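Local coordinates for protein putative protease I (Bacteroides thetaiotaomicron VPI-5482, PDB 3CNE) that binds flavin derivatives such as riboflavin, FMN and FAD as a homodimer, may serve as a flavin store, and appears to lack proteolytic activity, at residues L93-E102 / M115-T123. Numbering follows the deposited sequence.
Sequences LMEVIKTFGE and MMFDFTGIT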
loop_
_atom_site.group_PDB
_atom_site.type_symbol
_atom_site.label_atom_id
_atom_site.label_comp_id
_atom_site.label_asym_id
_atom_site.label_seq_id
_atom_site.Cartn_x
_atom_site.Cartn_y
_atom_site.Cartn_z
ATOM N N LEU A 93 -5.655 -21.292 7.554
ATOM C CA LEU A 93 -6.308 -19.991 7.771
ATOM C C LEU A 93 -7.514 -20.055 8.733
ATOM O O LEU A 93 -7.618 -19.259 9.657
ATOM C CB LEU A 93 -6.763 -19.384 6.436
ATOM C CG LEU A 93 -7.327 -17.961 6.539
ATOM C CD1 LEU A 93 -6.319 -17.009 7.171
ATOM C CD2 LEU A 93 -7.726 -17.435 5.168
HETATM N N MSE A 94 -8.428 -20.982 8.456
HETATM C CA MSE A 94 -9.625 -21.196 9.260
HETATM C C MSE A 94 -9.260 -21.565 10.684
HETATM O O MSE A 94 -9.833 -21.029 11.637
HETATM C CB MSE A 94 -10.498 -22.294 8.651
HETATM C CG MSE A 94 -11.097 -21.926 7.304
HETATM SE SE MSE A 94 -12.450 -20.505 7.446
HETATM C CE MSE A 94 -11.349 -18.887 7.260
ATOM N N GLU A 95 -8.308 -22.483 10.814
ATOM C CA GLU A 95 -7.810 -22.919 12.103
ATOM C C GLU A 95 -7.261 -21.736 12.909
ATOM O O GLU A 95 -7.628 -21.519 14.072
ATOM C CB GLU A 95 -6.698 -23.957 11.915
ATOM C CG GLU A 95 -6.417 -24.724 13.199
ATOM C CD GLU A 95 -5.183 -25.612 13.140
ATOM O OE1 GLU A 95 -5.046 -26.399 12.159
ATOM O OE2 GLU A 95 -4.369 -25.527 14.111
ATOM N N VAL A 96 -6.385 -20.977 12.274
ATOM C CA VAL A 96 -5.715 -19.853 12.929
ATOM C C VAL A 96 -6.689 -18.755 13.322
ATOM O O VAL A 96 -6.561 -18.163 14.386
ATOM C CB VAL A 96 -4.565 -19.295 12.055
ATOM C CG1 VAL A 96 -4.162 -17.907 12.520
ATOM C CG2 VAL A 96 -3.346 -20.269 12.077
ATOM N N ILE A 97 -7.673 -18.489 12.475
ATOM C CA ILE A 97 -8.648 -17.425 12.780
ATOM C C ILE A 97 -9.541 -17.858 13.946
ATOM O O ILE A 97 -9.841 -17.058 14.849
ATOM C CB ILE A 97 -9.495 -17.074 11.577
ATOM C CG1 ILE A 97 -8.659 -16.283 10.551
ATOM C CG2 ILE A 97 -10.730 -16.296 11.982
ATOM C CD1 ILE A 97 -9.379 -16.169 9.222
ATOM N N LYS A 98 -9.966 -19.119 13.909
ATOM C CA LYS A 98 -10.777 -19.676 15.007
ATOM C C LYS A 98 -10.028 -19.577 16.326
ATOM O O LYS A 98 -10.583 -19.114 17.311
ATOM C CB LYS A 98 -11.200 -21.119 14.721
ATOM C CG LYS A 98 -12.370 -21.608 15.608
ATOM C CD LYS A 98 -12.641 -23.103 15.368
ATOM C CE LYS A 98 -13.702 -23.677 16.353
ATOM N NZ LYS A 98 -15.020 -23.919 15.697
ATOM N N THR A 99 -8.773 -20.011 16.340
ATOM C CA THR A 99 -7.975 -20.016 17.550
ATOM C C THR A 99 -7.770 -18.610 18.125
ATOM O O THR A 99 -8.007 -18.394 19.300
ATOM C CB THR A 99 -6.643 -20.692 17.309
ATOM O OG1 THR A 99 -6.883 -22.033 16.878
ATOM C CG2 THR A 99 -5.795 -20.700 18.566
ATOM N N PHE A 100 -7.354 -17.655 17.290
ATOM C CA PHE A 100 -7.255 -16.265 17.733
ATOM C C PHE A 100 -8.561 -15.744 18.358
ATOM O O PHE A 100 -8.530 -15.101 19.395
ATOM C CB PHE A 100 -6.837 -15.368 16.561
ATOM C CG PHE A 100 -5.341 -15.191 16.426
ATOM C CD1 PHE A 100 -4.556 -16.178 15.845
ATOM C CD2 PHE A 100 -4.721 -14.024 16.889
ATOM C CE1 PHE A 100 -3.164 -15.998 15.705
ATOM C CE2 PHE A 100 -3.344 -13.830 16.737
ATOM C CZ PHE A 100 -2.565 -14.816 16.167
ATOM N N GLY A 101 -9.696 -16.012 17.707
ATOM C CA GLY A 101 -10.993 -15.514 18.147
ATOM C C GLY A 101 -11.415 -16.173 19.455
ATOM O O GLY A 101 -11.817 -15.485 20.399
ATOM N N GLU A 102 -11.284 -17.501 19.505
ATOM C CA GLU A 102 -11.487 -18.291 20.737
ATOM C C GLU A 102 -10.628 -17.804 21.915
ATOM O O GLU A 102 -11.056 -17.880 23.079
ATOM C CB GLU A 102 -11.187 -19.774 20.480
ATOM C CG GLU A 102 -12.292 -20.491 19.746
ATOM C CD GLU A 102 -11.971 -21.959 19.437
ATOM O OE1 GLU A 102 -10.805 -22.415 19.641
ATOM O OE2 GLU A 102 -12.904 -22.662 18.977
HETATM N N MSE A 115 -15.919 -11.723 6.527
HETATM C CA MSE A 115 -16.505 -12.977 6.050
HETATM C C MSE A 115 -15.620 -14.156 6.431
HETATM O O MSE A 115 -16.113 -15.190 6.878
HETATM C CB MSE A 115 -16.730 -12.931 4.553
HETATM C CG MSE A 115 -17.475 -14.144 4.004
HETATM SE SE MSE A 115 -17.382 -14.182 2.053
HETATM C CE MSE A 115 -15.471 -14.525 1.712
HETATM N N MSE A 116 -14.308 -13.983 6.276
HETATM C CA MSE A 116 -13.354 -15.009 6.708
HETATM C C MSE A 116 -13.545 -15.299 8.209
HETATM O O MSE A 116 -13.540 -16.453 8.641
HETATM C CB MSE A 116 -11.921 -14.578 6.387
HETATM C CG MSE A 116 -11.671 -14.409 4.882
HETATM SE SE MSE A 116 -11.796 -16.150 3.958
HETATM C CE MSE A 116 -10.145 -16.867 4.567
ATOM N N PHE A 117 -13.701 -14.232 8.993
ATOM C CA PHE A 117 -14.003 -14.352 10.411
ATOM C C PHE A 117 -15.320 -15.106 10.621
ATOM O O PHE A 117 -15.361 -16.056 11.404
ATOM C CB PHE A 117 -14.046 -12.961 11.096
ATOM C CG PHE A 117 -12.719 -12.217 11.110
ATOM C CD1 PHE A 117 -11.509 -12.884 10.940
ATOM C CD2 PHE A 117 -12.692 -10.836 11.341
ATOM C CE1 PHE A 117 -10.269 -12.172 10.988
ATOM C CE2 PHE A 117 -11.475 -10.125 11.390
ATOM C CZ PHE A 117 -10.263 -10.800 11.203
ATOM N N ASP A 118 -16.373 -14.700 9.901
ATOM C CA ASP A 118 -17.697 -15.287 10.042
ATOM C C ASP A 118 -17.684 -16.792 9.837
ATOM O O ASP A 118 -18.317 -17.525 10.603
ATOM C CB ASP A 118 -18.715 -14.641 9.085
ATOM C CG ASP A 118 -20.107 -15.349 9.117
ATOM O OD1 ASP A 118 -20.193 -16.551 9.431
ATOM O OD2 ASP A 118 -21.139 -14.734 8.814
ATOM N N PHE A 119 -16.949 -17.240 8.817
ATOM C CA PHE A 119 -16.858 -18.658 8.464
ATOM C C PHE A 119 -16.479 -19.511 9.661
ATOM O O PHE A 119 -16.879 -20.676 9.757
ATOM C CB PHE A 119 -15.824 -18.880 7.339
ATOM C CG PHE A 119 -16.276 -18.431 5.968
ATOM C CD1 PHE A 119 -17.593 -18.100 5.713
ATOM C CD2 PHE A 119 -15.367 -18.414 4.908
ATOM C CE1 PHE A 119 -18.001 -17.716 4.439
ATOM C CE2 PHE A 119 -15.750 -18.035 3.639
ATOM C CZ PHE A 119 -17.071 -17.690 3.394
ATOM N N THR A 120 -15.684 -18.942 10.563
ATOM C CA THR A 120 -15.228 -19.672 11.737
ATOM C C THR A 120 -16.241 -19.562 12.882
ATOM O O THR A 120 -16.090 -20.227 13.895
ATOM C CB THR A 120 -13.838 -19.182 12.239
ATOM O OG1 THR A 120 -13.991 -17.910 12.857
ATOM C CG2 THR A 120 -12.831 -19.069 11.070
ATOM N N GLY A 121 -17.266 -18.734 12.717
ATOM C CA GLY A 121 -18.263 -18.536 13.769
ATOM C C GLY A 121 -17.917 -17.534 14.870
ATOM O O GLY A 121 -18.792 -17.135 15.641
ATOM N N ILE A 122 -16.654 -17.102 14.939
ATOM C CA ILE A 122 -16.220 -16.257 16.054
ATOM C C ILE A 122 -16.966 -14.925 16.118
ATOM O O ILE A 122 -16.922 -14.225 17.135
ATOM C CB ILE A 122 -14.686 -16.004 16.055
ATOM C CG1 ILE A 122 -14.254 -15.275 14.764
ATOM C CG2 ILE A 122 -13.935 -17.320 16.292
ATOM C CD1 ILE A 122 -12.839 -14.744 14.799
ATOM N N THR A 123 -17.626 -14.567 15.021
ATOM C CA THR A 123 -18.310 -13.291 14.940
ATOM C C THR A 123 -19.716 -13.295 15.540
ATOM O O THR A 123 -20.385 -12.285 15.447
ATOM C CB THR A 123 -18.394 -12.772 13.482
ATOM O OG1 THR A 123 -19.069 -13.740 12.666
ATOM C CG2 THR A 123 -17.000 -12.499 12.902
#
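T120 meets helix 93-102 with its methyl: CG2 lies 3.6 Å from CG2 of I97 and equally close to the carbonyl O of M94, at the helix surface between M94, I97 and K98. Its hydroxyl is engaged within its own segment, since OG1 donates to F117 O at 2.7 Å, in the carbonyl plane; with chi1 at 73° fixing both branches, that bond holds the methyl toward the helix. A serine at T120 would keep the hydroxyl but is likely to leave a gap over I97 CG2. I97 CG2 also approaches the F117 ring obliquely, 3.7 Å from CD1, and the two side chains run nearly perpendicular. Selenomethionine M94 meets T120 obliquely: bent at chi2 and chi3, it brings SE to the edge of the F119 ring, 3.7 Å from F119 CB, and CE within 3.6 Å of CE of selenomethionine M116. At the far end I122 sets CG2 3.9 Å from the CA of G101, where a side chain would collide with it. The axes of 93-102 and 115-119 pass 9.4 Å apart at a signed crossing angle of -81°. Behind them, I97, F117 and I122 rest on M107 of strand 106-110, so two helices of the DJ-1/PfpI fold pack together on its central sheet. No hydrogen bond links the segments; the 482 Å² buried between them is mostly apolar side-chain contact, with methyls also lying against backbone carbonyls.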